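Local structure of uncharacterized protein (Bacteroides eggerthii DSM 20697, 4ECO) at residues Y28-L33 with I101-E106; S76-S79 with V83-L86; V202-K207 with Q236-E241; E37-L42 with W60-E65. The protein is of unknown function but, as a leucine-rich repeat protein, probably binds other proteins through its long solenoid of stacked parallel strands. All blocks are in the same frame, centred on the assembly; numbering follows the deposited sequence.

Interaction 1. Residues Y28-L33 with I101-E106; sequences YIKDYL and IGQLTE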
loop_
_atom_site.group_PDB
_atom_site.type_symbol
_atom_site.label_atom_id
_atom_site.label_comp_id
_atom_site.label_asym_id
_atom_site.label_seq_id
_atom_site.Cartn_x
_atom_site.Cartn_y
_atom_site.Cartn_z
ATOM N N TYR A 28 -5.899 -21.968 36.802
ATOM C CA TYR A 28 -5.355 -22.455 35.538
ATOM C C TYR A 28 -6.143 -23.713 35.068
ATOM O O TYR A 28 -6.386 -23.856 33.873
ATOM C CB TYR A 28 -3.846 -22.712 35.653
ATOM C CG TYR A 28 -3.462 -23.989 36.361
ATOM C CD1 TYR A 28 -3.423 -24.055 37.749
ATOM C CD2 TYR A 28 -3.104 -25.126 35.640
ATOM C CE1 TYR A 28 -3.073 -25.233 38.406
ATOM C CE2 TYR A 28 -2.732 -26.301 36.286
ATOM C CZ TYR A 28 -2.726 -26.354 37.671
ATOM O OH TYR A 28 -2.361 -27.516 38.309
ATOM N N ILE A 29 -6.621 -24.553 36.008
ATOM C CA ILE A 29 -7.464 -25.711 35.700
ATOM C C ILE A 29 -8.853 -25.207 35.166
ATOM O O ILE A 29 -9.343 -25.712 34.146
ATOM C CB ILE A 29 -7.588 -26.629 36.954
ATOM C CG1 ILE A 29 -6.218 -27.251 37.366
ATOM C CG2 ILE A 29 -8.690 -27.696 36.809
ATOM C CD1 ILE A 29 -5.578 -28.367 36.418
ATOM N N LYS A 30 -9.450 -24.191 35.834
ATOM C CA LYS A 30 -10.738 -23.608 35.434
ATOM C C LYS A 30 -10.660 -23.083 33.971
ATOM O O LYS A 30 -11.628 -23.248 33.206
ATOM C CB LYS A 30 -11.162 -22.500 36.417
ATOM C CG LYS A 30 -11.540 -23.045 37.819
ATOM C CD LYS A 30 -11.533 -22.013 38.974
ATOM C CE LYS A 30 -12.777 -21.139 39.099
ATOM N NZ LYS A 30 -12.678 -19.836 38.366
ATOM N N ASP A 31 -9.466 -22.538 33.582
ATOM C CA ASP A 31 -9.152 -22.022 32.246
ATOM C C ASP A 31 -9.205 -23.092 31.200
ATOM O O ASP A 31 -9.602 -22.832 30.067
ATOM C CB ASP A 31 -7.735 -21.405 32.207
ATOM C CG ASP A 31 -7.573 -19.987 32.733
ATOM O OD1 ASP A 31 -8.553 -19.444 33.319
ATOM O OD2 ASP A 31 -6.460 -19.430 32.589
ATOM N N TYR A 32 -8.705 -24.281 31.559
ATOM C CA TYR A 32 -8.631 -25.445 30.687
ATOM C C TYR A 32 -10.032 -26.034 30.467
ATOM O O TYR A 32 -10.340 -26.493 29.363
ATOM C CB TYR A 32 -7.679 -26.484 31.274
ATOM C CG TYR A 32 -6.232 -26.056 31.457
ATOM C CD1 TYR A 32 -5.727 -24.913 30.828
ATOM C CD2 TYR A 32 -5.348 -26.831 32.197
ATOM C CE1 TYR A 32 -4.409 -24.504 31.025
ATOM C CE2 TYR A 32 -4.013 -26.458 32.360
ATOM C CZ TYR A 32 -3.548 -25.298 31.770
ATOM O OH TYR A 32 -2.225 -24.982 31.929
ATOM N N LEU A 33 -10.901 -25.974 31.487
ATOM C CA LEU A 33 -12.278 -26.430 31.326
ATOM C C LEU A 33 -13.015 -25.472 30.385
ATOM O O LEU A 33 -13.885 -25.916 29.618
ATOM C CB LEU A 33 -12.989 -26.550 32.673
ATOM C CG LEU A 33 -12.313 -27.445 33.702
ATOM C CD1 LEU A 33 -12.953 -27.289 35.057
ATOM C CD2 LEU A 33 -12.310 -28.902 33.273
ATOM N N ILE A 101 -15.546 -18.096 27.746
ATOM C CA ILE A 101 -14.422 -17.275 27.305
ATOM C C ILE A 101 -14.003 -16.299 28.434
ATOM O O ILE A 101 -12.799 -16.098 28.624
ATOM C CB ILE A 101 -14.749 -16.548 25.957
ATOM C CG1 ILE A 101 -13.522 -15.876 25.316
ATOM C CG2 ILE A 101 -15.942 -15.606 26.016
ATOM C CD1 ILE A 101 -12.844 -16.717 24.274
ATOM N N GLY A 102 -14.983 -15.807 29.210
ATOM C CA GLY A 102 -14.801 -14.873 30.325
ATOM C C GLY A 102 -13.954 -15.368 31.487
ATOM O O GLY A 102 -13.517 -14.573 32.316
ATOM N N GLN A 103 -13.690 -16.677 31.540
ATOM C CA GLN A 103 -12.856 -17.325 32.551
ATOM C C GLN A 103 -11.372 -16.978 32.342
ATOM O O GLN A 103 -10.629 -16.806 33.320
ATOM C CB GLN A 103 -13.075 -18.865 32.506
ATOM C CG GLN A 103 -12.156 -19.715 33.388
ATOM C CD GLN A 103 -12.027 -19.248 34.819
ATOM O OE1 GLN A 103 -13.005 -18.882 35.493
ATOM N NE2 GLN A 103 -10.800 -19.252 35.297
ATOM N N LEU A 104 -10.956 -16.880 31.070
ATOM C CA LEU A 104 -9.584 -16.637 30.635
ATOM C C LEU A 104 -9.216 -15.188 30.843
ATOM O O LEU A 104 -8.949 -14.481 29.875
ATOM C CB LEU A 104 -9.440 -17.019 29.139
ATOM C CG LEU A 104 -9.949 -18.382 28.685
ATOM C CD1 LEU A 104 -9.614 -18.600 27.242
ATOM C CD2 LEU A 104 -9.360 -19.488 29.511
ATOM N N THR A 105 -9.199 -14.739 32.110
ATOM C CA THR A 105 -8.962 -13.335 32.472
ATOM C C THR A 105 -7.490 -12.887 32.299
ATOM O O THR A 105 -7.219 -11.679 32.318
ATOM C CB THR A 105 -9.418 -13.095 33.902
ATOM O OG1 THR A 105 -8.827 -14.068 34.778
ATOM C CG2 THR A 105 -10.935 -13.082 34.018
ATOM N N GLU A 106 -6.565 -13.825 32.079
ATOM C CA GLU A 106 -5.154 -13.472 31.910
ATOM C C GLU A 106 -4.830 -13.253 30.452
ATOM O O GLU A 106 -3.677 -12.935 30.120
ATOM C CB GLU A 106 -4.212 -14.541 32.515
ATOM C CG GLU A 106 -4.349 -14.688 34.022
ATOM C CD GLU A 106 -4.428 -13.393 34.814
ATOM O OE1 GLU A 106 -3.547 -12.526 34.614
ATOM O OE2 GLU A 106 -5.369 -13.244 35.632
HETATM O O HOH W 1 -6.355 -17.019 31.395
#

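Interaction 2. Residues S76-S79 with V83-L86; sequences SLNS and VTGL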
loop_
_atom_site.group_PDB
_atom_site.type_symbol
_atom_site.label_atom_id
_atom_site.label_comp_id
_atom_site.label_asym_id
_atom_site.label_seq_id
_atom_site.Cartn_x
_atom_site.Cartn_y
_atom_site.Cartn_z
ATOM N N SER A 76 -1.042 -19.865 24.192
ATOM C CA SER A 76 0.099 -19.492 25.022
ATOM C C SER A 76 -0.329 -19.452 26.500
ATOM O O SER A 76 -1.432 -18.990 26.837
ATOM C CB SER A 76 0.675 -18.141 24.597
ATOM O OG SER A 76 -0.106 -17.024 24.987
ATOM N N LEU A 77 0.553 -19.928 27.364
ATOM C CA LEU A 77 0.348 -19.906 28.810
ATOM C C LEU A 77 1.410 -19.046 29.493
ATOM O O LEU A 77 2.364 -18.602 28.854
ATOM C CB LEU A 77 0.383 -21.339 29.407
ATOM C CG LEU A 77 -0.383 -22.437 28.699
ATOM C CD1 LEU A 77 -0.160 -23.721 29.381
ATOM C CD2 LEU A 77 -1.895 -22.113 28.582
ATOM N N ASN A 78 1.242 -18.806 30.785
ATOM C CA ASN A 78 2.260 -18.133 31.578
ATOM C C ASN A 78 2.874 -19.174 32.544
ATOM O O ASN A 78 2.494 -20.359 32.503
ATOM C CB ASN A 78 1.714 -16.901 32.303
ATOM C CG ASN A 78 0.623 -17.123 33.310
ATOM O OD1 ASN A 78 0.543 -18.144 33.986
ATOM N ND2 ASN A 78 -0.187 -16.099 33.501
ATOM N N SER A 79 3.797 -18.732 33.417
ATOM C CA SER A 79 4.494 -19.594 34.375
ATOM C C SER A 79 3.533 -20.283 35.365
ATOM O O SER A 79 3.868 -21.345 35.907
ATOM C CB SER A 79 5.525 -18.791 35.145
ATOM O OG SER A 79 4.897 -17.684 35.768
ATOM N N VAL A 83 -3.909 -19.171 30.652
ATOM C CA VAL A 83 -4.017 -18.866 29.219
ATOM C C VAL A 83 -3.809 -17.374 29.012
ATOM O O VAL A 83 -4.576 -16.586 29.564
ATOM C CB VAL A 83 -5.365 -19.342 28.607
ATOM C CG1 VAL A 83 -5.442 -18.982 27.125
ATOM C CG2 VAL A 83 -5.570 -20.838 28.804
ATOM N N THR A 84 -2.781 -16.989 28.228
ATOM C CA THR A 84 -2.485 -15.578 27.982
ATOM C C THR A 84 -2.734 -15.222 26.507
ATOM O O THR A 84 -2.827 -14.039 26.171
ATOM C CB THR A 84 -1.053 -15.217 28.421
ATOM O OG1 THR A 84 -0.077 -15.851 27.591
ATOM C CG2 THR A 84 -0.800 -15.519 29.884
ATOM N N GLY A 85 -2.921 -16.232 25.665
ATOM C CA GLY A 85 -3.183 -16.035 24.244
ATOM C C GLY A 85 -3.980 -17.165 23.657
ATOM O O GLY A 85 -3.823 -18.315 24.056
ATOM N N LEU A 86 -4.861 -16.847 22.735
ATOM C CA LEU A 86 -5.736 -17.845 22.126
ATOM C C LEU A 86 -6.051 -17.427 20.699
ATOM O O LEU A 86 -6.623 -16.350 20.464
ATOM C CB LEU A 86 -7.024 -18.019 22.980
ATOM C CG LEU A 86 -8.267 -18.676 22.368
ATOM C CD1 LEU A 86 -7.952 -20.002 21.763
ATOM C CD2 LEU A 86 -9.336 -18.886 23.414
#

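Interaction 3. Residues V202-K207 with Q236-E241; sequences VMRLTK and QQYKTE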
loop_
_atom_site.group_PDB
_atom_site.type_symbol
_atom_site.label_atom_id
_atom_site.label_comp_id
_atom_site.label_asym_id
_atom_site.label_seq_id
_atom_site.Cartn_x
_atom_site.Cartn_y
_atom_site.Cartn_z
ATOM N N VAL A 202 -16.466 -11.288 26.735
ATOM C CA VAL A 202 -15.179 -10.698 26.343
ATOM C C VAL A 202 -14.869 -9.437 27.258
ATOM O O VAL A 202 -13.700 -9.191 27.580
ATOM C CB VAL A 202 -15.186 -10.384 24.818
ATOM C CG1 VAL A 202 -13.932 -9.634 24.375
ATOM C CG2 VAL A 202 -15.320 -11.670 24.019
HETATM N N MSE A 203 -15.929 -8.735 27.760
HETATM C CA MSE A 203 -15.844 -7.587 28.694
HETATM C C MSE A 203 -15.179 -7.950 30.032
HETATM O O MSE A 203 -14.879 -7.055 30.833
HETATM C CB MSE A 203 -17.240 -7.050 29.025
HETATM C CG MSE A 203 -18.056 -6.542 27.857
HETATM SE SE MSE A 203 -19.740 -5.885 28.595
HETATM C CE MSE A 203 -20.781 -5.706 26.957
ATOM N N ARG A 204 -15.065 -9.261 30.327
ATOM C CA ARG A 204 -14.437 -9.730 31.550
ATOM C C ARG A 204 -12.917 -9.767 31.381
ATOM O O ARG A 204 -12.196 -9.626 32.374
ATOM C CB ARG A 204 -14.979 -11.104 31.951
ATOM C CG ARG A 204 -14.767 -11.424 33.430
ATOM C CD ARG A 204 -15.664 -12.558 33.846
ATOM N NE ARG A 204 -15.534 -12.911 35.258
ATOM C CZ ARG A 204 -14.705 -13.837 35.730
ATOM N NH1 ARG A 204 -13.917 -14.515 34.906
ATOM N NH2 ARG A 204 -14.666 -14.099 37.029
ATOM N N LEU A 205 -12.430 -9.912 30.132
ATOM C CA LEU A 205 -10.995 -9.998 29.808
ATOM C C LEU A 205 -10.384 -8.597 29.816
ATOM O O LEU A 205 -10.024 -8.051 28.773
ATOM C CB LEU A 205 -10.784 -10.709 28.449
ATOM C CG LEU A 205 -11.670 -11.937 28.164
ATOM C CD1 LEU A 205 -11.523 -12.398 26.745
ATOM C CD2 LEU A 205 -11.433 -13.064 29.156
ATOM N N THR A 206 -10.266 -8.019 31.018
ATOM C CA THR A 206 -9.780 -6.650 31.230
ATOM C C THR A 206 -8.283 -6.508 30.899
ATOM O O THR A 206 -7.799 -5.373 30.866
ATOM C CB THR A 206 -10.062 -6.174 32.677
ATOM O OG1 THR A 206 -9.373 -7.007 33.616
ATOM C CG2 THR A 206 -11.561 -6.134 33.007
ATOM N N LYS A 207 -7.561 -7.624 30.627
ATOM C CA LYS A 207 -6.131 -7.571 30.303
ATOM C C LYS A 207 -5.896 -7.685 28.782
ATOM O O LYS A 207 -4.746 -7.565 28.337
ATOM C CB LYS A 207 -5.347 -8.667 31.060
ATOM C CG LYS A 207 -5.429 -8.529 32.568
ATOM C CD LYS A 207 -4.361 -9.306 33.293
ATOM C CE LYS A 207 -4.579 -9.163 34.780
ATOM N NZ LYS A 207 -3.409 -9.636 35.561
ATOM N N GLN A 236 -24.482 -16.663 34.516
ATOM C CA GLN A 236 -25.130 -16.459 35.811
ATOM C C GLN A 236 -24.178 -15.775 36.793
ATOM O O GLN A 236 -24.612 -14.909 37.548
ATOM C CB GLN A 236 -25.649 -17.790 36.407
ATOM C CG GLN A 236 -26.682 -18.568 35.559
ATOM C CD GLN A 236 -28.101 -18.035 35.502
ATOM O OE1 GLN A 236 -28.368 -16.819 35.569
ATOM N NE2 GLN A 236 -29.048 -18.953 35.292
ATOM N N GLN A 237 -22.884 -16.135 36.766
ATOM C CA GLN A 237 -21.891 -15.542 37.664
ATOM C C GLN A 237 -21.596 -14.099 37.251
ATOM O O GLN A 237 -21.729 -13.201 38.089
ATOM C CB GLN A 237 -20.590 -16.374 37.692
ATOM C CG GLN A 237 -19.564 -15.901 38.734
ATOM C CD GLN A 237 -18.188 -16.514 38.591
ATOM O OE1 GLN A 237 -18.001 -17.647 38.114
ATOM N NE2 GLN A 237 -17.180 -15.768 39.016
ATOM N N TYR A 238 -21.214 -13.892 35.955
ATOM C CA TYR A 238 -20.799 -12.619 35.342
ATOM C C TYR A 238 -21.938 -11.606 35.281
ATOM O O TYR A 238 -21.665 -10.401 35.206
ATOM C CB TYR A 238 -20.235 -12.833 33.933
ATOM C CG TYR A 238 -19.146 -13.880 33.765
ATOM C CD1 TYR A 238 -18.483 -14.418 34.868
ATOM C CD2 TYR A 238 -18.771 -14.323 32.501
ATOM C CE1 TYR A 238 -17.518 -15.412 34.716
ATOM C CE2 TYR A 238 -17.804 -15.315 32.335
ATOM C CZ TYR A 238 -17.160 -15.838 33.444
ATOM O OH TYR A 238 -16.190 -16.799 33.280
ATOM N N LYS A 239 -23.210 -12.085 35.363
ATOM C CA LYS A 239 -24.424 -11.257 35.425
ATOM C C LYS A 239 -24.390 -10.319 36.617
ATOM O O LYS A 239 -24.947 -9.224 36.539
ATOM C CB LYS A 239 -25.695 -12.131 35.506
ATOM C CG LYS A 239 -26.414 -12.293 34.169
ATOM C CD LYS A 239 -27.587 -13.254 34.270
ATOM C CE LYS A 239 -28.256 -13.483 32.934
ATOM N NZ LYS A 239 -29.421 -14.399 33.044
ATOM N N THR A 240 -23.738 -10.747 37.708
ATOM C CA THR A 240 -23.651 -10.010 38.971
ATOM C C THR A 240 -22.322 -9.247 39.077
ATOM O O THR A 240 -22.037 -8.659 40.134
ATOM C CB THR A 240 -23.797 -10.996 40.170
ATOM O OG1 THR A 240 -22.661 -11.856 40.233
ATOM C CG2 THR A 240 -25.075 -11.830 40.120
ATOM N N GLU A 241 -21.508 -9.264 37.998
ATOM C CA GLU A 241 -20.175 -8.681 38.054
ATOM C C GLU A 241 -20.075 -7.252 37.509
ATOM O O GLU A 241 -19.035 -6.626 37.751
ATOM C CB GLU A 241 -19.168 -9.576 37.332
ATOM C CG GLU A 241 -18.740 -10.709 38.246
ATOM C CD GLU A 241 -17.705 -11.688 37.742
ATOM O OE1 GLU A 241 -16.859 -11.300 36.905
ATOM O OE2 GLU A 241 -17.702 -12.833 38.247
#

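Interaction 4. Residues E37-L42 with W60-E65; sequences EIWDAL and WNFNKE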
loop_
_atom_site.group_PDB
_atom_site.type_symbol
_atom_site.label_atom_id
_atom_site.label_comp_id
_atom_site.label_asym_id
_atom_site.label_seq_id
_atom_site.Cartn_x
_atom_site.Cartn_y
_atom_site.Cartn_z
ATOM N N GLU A 37 -14.566 -26.292 26.709
ATOM C CA GLU A 37 -15.943 -25.887 26.466
ATOM C C GLU A 37 -16.024 -25.017 25.172
ATOM O O GLU A 37 -16.954 -25.176 24.376
ATOM C CB GLU A 37 -16.498 -25.157 27.693
ATOM C CG GLU A 37 -18.015 -25.204 27.770
ATOM C CD GLU A 37 -18.603 -24.903 29.134
ATOM O OE1 GLU A 37 -18.095 -25.453 30.142
ATOM O OE2 GLU A 37 -19.612 -24.158 29.185
ATOM N N ILE A 38 -15.009 -24.158 24.948
ATOM C CA ILE A 38 -14.887 -23.316 23.752
ATOM C C ILE A 38 -14.726 -24.239 22.522
ATOM O O ILE A 38 -15.448 -24.077 21.542
ATOM C CB ILE A 38 -13.713 -22.305 23.920
ATOM C CG1 ILE A 38 -14.163 -21.149 24.833
ATOM C CG2 ILE A 38 -13.191 -21.778 22.555
ATOM C CD1 ILE A 38 -13.031 -20.378 25.504
ATOM N N TRP A 39 -13.804 -25.211 22.603
ATOM C CA TRP A 39 -13.526 -26.214 21.569
ATOM C C TRP A 39 -14.820 -26.976 21.224
ATOM O O TRP A 39 -15.189 -27.026 20.055
ATOM C CB TRP A 39 -12.420 -27.166 22.070
ATOM C CG TRP A 39 -11.870 -28.100 21.033
ATOM C CD1 TRP A 39 -10.969 -27.798 20.048
ATOM C CD2 TRP A 39 -12.066 -29.518 20.974
ATOM N NE1 TRP A 39 -10.638 -28.935 19.340
ATOM C CE2 TRP A 39 -11.269 -30.011 19.911
ATOM C CE3 TRP A 39 -12.797 -30.431 21.746
ATOM C CZ2 TRP A 39 -11.222 -31.367 19.583
ATOM C CZ3 TRP A 39 -12.789 -31.767 21.376
ATOM C CH2 TRP A 39 -12.010 -32.218 20.307
ATOM N N ASP A 40 -15.550 -27.473 22.255
ATOM C CA ASP A 40 -16.826 -28.187 22.101
ATOM C C ASP A 40 -17.887 -27.345 21.378
ATOM O O ASP A 40 -18.519 -27.848 20.442
ATOM C CB ASP A 40 -17.381 -28.624 23.466
ATOM C CG ASP A 40 -16.627 -29.746 24.148
ATOM O OD1 ASP A 40 -15.931 -30.508 23.444
ATOM O OD2 ASP A 40 -16.764 -29.884 25.387
ATOM N N ALA A 41 -18.069 -26.079 21.799
ATOM C CA ALA A 41 -19.034 -25.143 21.232
ATOM C C ALA A 41 -18.711 -24.754 19.772
ATOM O O ALA A 41 -19.622 -24.429 19.000
ATOM C CB ALA A 41 -19.074 -23.888 22.081
ATOM N N LEU A 42 -17.421 -24.763 19.405
ATOM C CA LEU A 42 -16.961 -24.348 18.081
ATOM C C LEU A 42 -16.626 -25.557 17.185
ATOM O O LEU A 42 -15.833 -25.427 16.240
ATOM C CB LEU A 42 -15.754 -23.402 18.203
ATOM C CG LEU A 42 -16.063 -22.059 18.875
ATOM C CD1 LEU A 42 -14.849 -21.202 18.923
ATOM C CD2 LEU A 42 -17.184 -21.320 18.169
ATOM N N TRP A 60 -6.467 -29.185 18.526
ATOM C CA TRP A 60 -6.354 -29.336 19.964
ATOM C C TRP A 60 -6.582 -30.810 20.340
ATOM O O TRP A 60 -7.232 -31.564 19.602
ATOM C CB TRP A 60 -7.351 -28.422 20.687
ATOM C CG TRP A 60 -7.068 -26.954 20.534
ATOM C CD1 TRP A 60 -6.077 -26.377 19.798
ATOM C CD2 TRP A 60 -7.775 -25.877 21.170
ATOM N NE1 TRP A 60 -6.121 -25.005 19.937
ATOM C CE2 TRP A 60 -7.157 -24.673 20.768
ATOM C CE3 TRP A 60 -8.871 -25.811 22.049
ATOM C CZ2 TRP A 60 -7.620 -23.418 21.184
ATOM C CZ3 TRP A 60 -9.319 -24.567 22.477
ATOM C CH2 TRP A 60 -8.693 -23.391 22.057
ATOM N N ASN A 61 -6.011 -31.235 21.453
ATOM C CA ASN A 61 -6.162 -32.606 21.899
ATOM C C ASN A 61 -6.363 -32.595 23.382
ATOM O O ASN A 61 -5.588 -31.940 24.108
ATOM C CB ASN A 61 -4.946 -33.419 21.494
ATOM C CG ASN A 61 -5.092 -34.863 21.819
ATOM O OD1 ASN A 61 -4.723 -35.294 22.904
ATOM N ND2 ASN A 61 -5.643 -35.644 20.894
ATOM N N PHE A 62 -7.434 -33.277 23.840
ATOM C CA PHE A 62 -7.799 -33.324 25.260
ATOM C C PHE A 62 -7.702 -34.770 25.778
ATOM O O PHE A 62 -8.108 -35.065 26.909
ATOM C CB PHE A 62 -9.201 -32.702 25.486
ATOM C CG PHE A 62 -9.243 -31.235 25.120
ATOM C CD1 PHE A 62 -8.781 -30.267 26.006
ATOM C CD2 PHE A 62 -9.681 -30.826 23.865
ATOM C CE1 PHE A 62 -8.738 -28.926 25.635
ATOM C CE2 PHE A 62 -9.642 -29.484 23.502
ATOM C CZ PHE A 62 -9.165 -28.544 24.387
ATOM N N ASN A 63 -7.088 -35.645 24.973
ATOM C CA ASN A 63 -6.819 -37.028 25.351
ATOM C C ASN A 63 -5.441 -37.115 26.065
ATOM O O ASN A 63 -4.565 -37.885 25.689
ATOM C CB ASN A 63 -6.908 -37.929 24.132
ATOM C CG ASN A 63 -8.318 -38.092 23.616
ATOM O OD1 ASN A 63 -9.310 -37.890 24.341
ATOM N ND2 ASN A 63 -8.432 -38.519 22.363
ATOM N N LYS A 64 -5.271 -36.265 27.082
ATOM C CA LYS A 64 -4.109 -36.134 27.955
ATOM C C LYS A 64 -4.602 -35.658 29.325
ATOM O O LYS A 64 -5.781 -35.321 29.444
ATOM C CB LYS A 64 -3.045 -35.200 27.344
ATOM C CG LYS A 64 -3.427 -33.755 27.060
ATOM C CD LYS A 64 -2.711 -33.340 25.803
ATOM C CE LYS A 64 -2.362 -31.883 25.697
ATOM N NZ LYS A 64 -1.499 -31.641 24.507
ATOM N N GLU A 65 -3.737 -35.651 30.356
ATOM C CA GLU A 65 -4.080 -35.208 31.710
ATOM C C GLU A 65 -4.599 -33.771 31.706
ATOM O O GLU A 65 -4.166 -32.983 30.880
ATOM C CB GLU A 65 -2.870 -35.350 32.637
ATOM C CG GLU A 65 -2.701 -36.783 33.104
ATOM C CD GLU A 65 -3.731 -37.258 34.113
ATOM O OE1 GLU A 65 -4.320 -36.392 34.798
ATOM O OE2 GLU A 65 -3.909 -38.492 34.265
#

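Interaction 1. Residues Y28-L33 with I101-E106
One carboxamide, that of Gln103, spans two oppositely charged neighbours on a helix, accepting a hydrogen bond from Lys30 and donating one to Asp31. Lys30 NZ donates to Gln103 OE1 over 3.0 Å, lying above the carbonyl plane, while Gln103 NE2 meets Asp31 OD1 at 3.0 Å with an N-H...O angle of 158°, close to the line of the carboxylate C-O bond. With both ends engaged, the amide is fixed in its flip. Gln103 leaves its backbone with CG anti to N (chi1 173°) and then bends at chi2, which lays the amide across the two helix side chains. Glu27 strengthens the grip, accepting from Gln103 NE2 and forming a salt bridge with Lys30. The apolar half belongs to Leu104, whose CD2 lies 3.7 Å from Asp31 CB. A water 2.7 Å from Asp31 OD2 gives it a hydrogen bond and accepts from Glu106 N. The buried carboxylate is well supplied, since OD1 also pairs with Arg82 and OD2 takes the amide of Val83. Helix 27-41 is thus fastened to the loop ahead of strand 109-111, with Tyr234 and Tyr238 of helix 233-238 packing on Gln103 and strand 83-87 lying against Leu104.

Interaction 2. Residues S76-S79 with V83-L86
Backbone hydrogen bonds between Ser76 and the pair Thr84 and Gly85 hold the two strands together. Ser76 N donates to Gly85 O at 3.2 Å, and Ser76 O is reached by Thr84 N at 2.8 Å in a nearly straight bond (169°). Gly85 N adds a weak bond to the same oxygen, which also receives a CA-H...O contact from Val83. Two successive residues of one strand therefore face a single residue of the other, which makes a classic beta bulge: Ser76 and Gly85 form an antiparallel hydrogen-bonded pair, and one residue on, Leu77 stands opposite Val83 as a non-hydrogen-bonded pair. This bulged hairpin, strands 75-77 and 83-87, adjoins the first parallel strands of the leucine-rich repeat fold, for strand 83-87 pairs on its other side in parallel with strand 109-111. Among side chains, the hydroxyls of Ser76 OG and Thr84 OG1 share a hydrogen bond of 2.9 Å. Each oxygen sits between the N and the carbonyl carbon of its own residue (chi1 75° and 68°), which keeps both close to the bulge. The apolar contacts are lighter. Leu77 CD2 comes to 3.9 Å from Val83 CG2, on the face where Tyr32 and Leu35 of helix 27-41 cover the pair, and Thr84 CG2 lies 3.7 Å from Asn78 ND2; Asn78 OD1 accepts from the backbone amides of Asn80 and Arg82.

Interaction 3. Residues V202-K207 with Q236-E241
A salt bridge joins Arg204 to Glu241: Arg204 NE donates to Glu241 OE1 at 2.7 Å along a nearly straight line (167°). The acceptor lies close to the guanidinium plane, and the carboxylate oxygen is approached on its syn side. The guanidinium has a further mate, for Arg204 NH1 is hydrogen-bonded to the carbonyl of Gly102, so the group is held at two of its nitrogens.

The second kind of contact is with an aromatic face. Arg204 CD stands over the centre of the Tyr238 ring, 3.4 Å from its centroid, in a CH-pi contact, and the guanidinium continues nearly parallel to the ring (10°) but offset toward its CE1 rim, with NE 3.2 Å from Tyr238 CE1. CG of Arg204 is anti to the backbone N and the chain runs on extended to NE, which carries the charge across the Tyr238 ring to Glu241. Arg204 belongs to a 3-10 segment in the loop before strand 210-214, consistent with the short helical segments common on the side of leucine-rich repeats away from the parallel strands. Exchanging Arg204 for a leucine would probably leave Glu241 without its cation and the carbonyl of Gly102 without this donor.

Backbone and side-chain bonds within 236-241 shape the receiving surface. A type I turn from Tyr238 to Glu241, closed by Glu241 N to Tyr238 O, presents the glutamate beside the tyrosine. Gln237 O accepts from Thr240 N and Thr240 OG1, the hydroxyl coming in the carbonyl plane at 2.7 Å, while Gln237 NE2 makes a weak bond to Glu241 OE2.

Interaction 4. Residues E37-L42 with W60-E65
Trp39 meets two aromatic rings, those of Trp60 and Phe62. The edge of Phe62 points at the indole face in an edge-to-face contact: its CE2 lies 3.5 Å from Trp39 CD2, and the Phe62 centroid is 5.1 Å from that of the six-membered ring of Trp39, with the planes inclined by 60°. Trp60 behaves differently. Its plane is within 13° of that of Trp39, yet the rings are slid apart so that they barely overlap, and the touch runs from Trp39 CD1 to Trp60 CE3 at 3.5 Å. Trp60 CB also lies 3.6 Å from Trp39 NE1. With CG anti to the backbone N (chi1 -170°), Trp39 swings its indole off the helix toward the 60-65 loop. Replacing Trp39 with an alanine would probably open a gap between the helix and this loop, leaving Phe62 without the face it addresses and Trp60 with one flank uncovered.

Further out, polar bonds set the two indoles: Trp39 NE1 is hydrogen-bonded to Asn59 OD1 and Trp60 NE1 to the carbonyl of Pro73. Trp47 packs edge-to-face with both tryptophans, and Trp69 does so with Phe62. The result is an aromatic cluster that pins the loop after helix 27-41 against that helix, an element in keeping with the helical caps that open many leucine-rich repeat domains.

Helix 27-41 serves both interaction 1 and interaction 4, centres about 13 Å apart, and Ile38 CD1 links them by packing 3.8 Å from Ile101 CA. Interaction 2, its centre about 10 Å from that of interaction 1, is nested in the chain loop that interaction 1 closes and touches it where Leu104 CD1 packs 3.8 Å from Leu86 CD2. Leu86 of interaction 2 packs on Trp60 of interaction 4. Interaction 3 adjoins interaction 1: Lys207 NZ forms a salt bridge with Glu106 OE1 of interaction 1 at 3.0 Å. It does not touch interactions 2 or 4. The bound sodium ion, at Glu117 and Ser192, is about 12 Å from the Trp60 side chain.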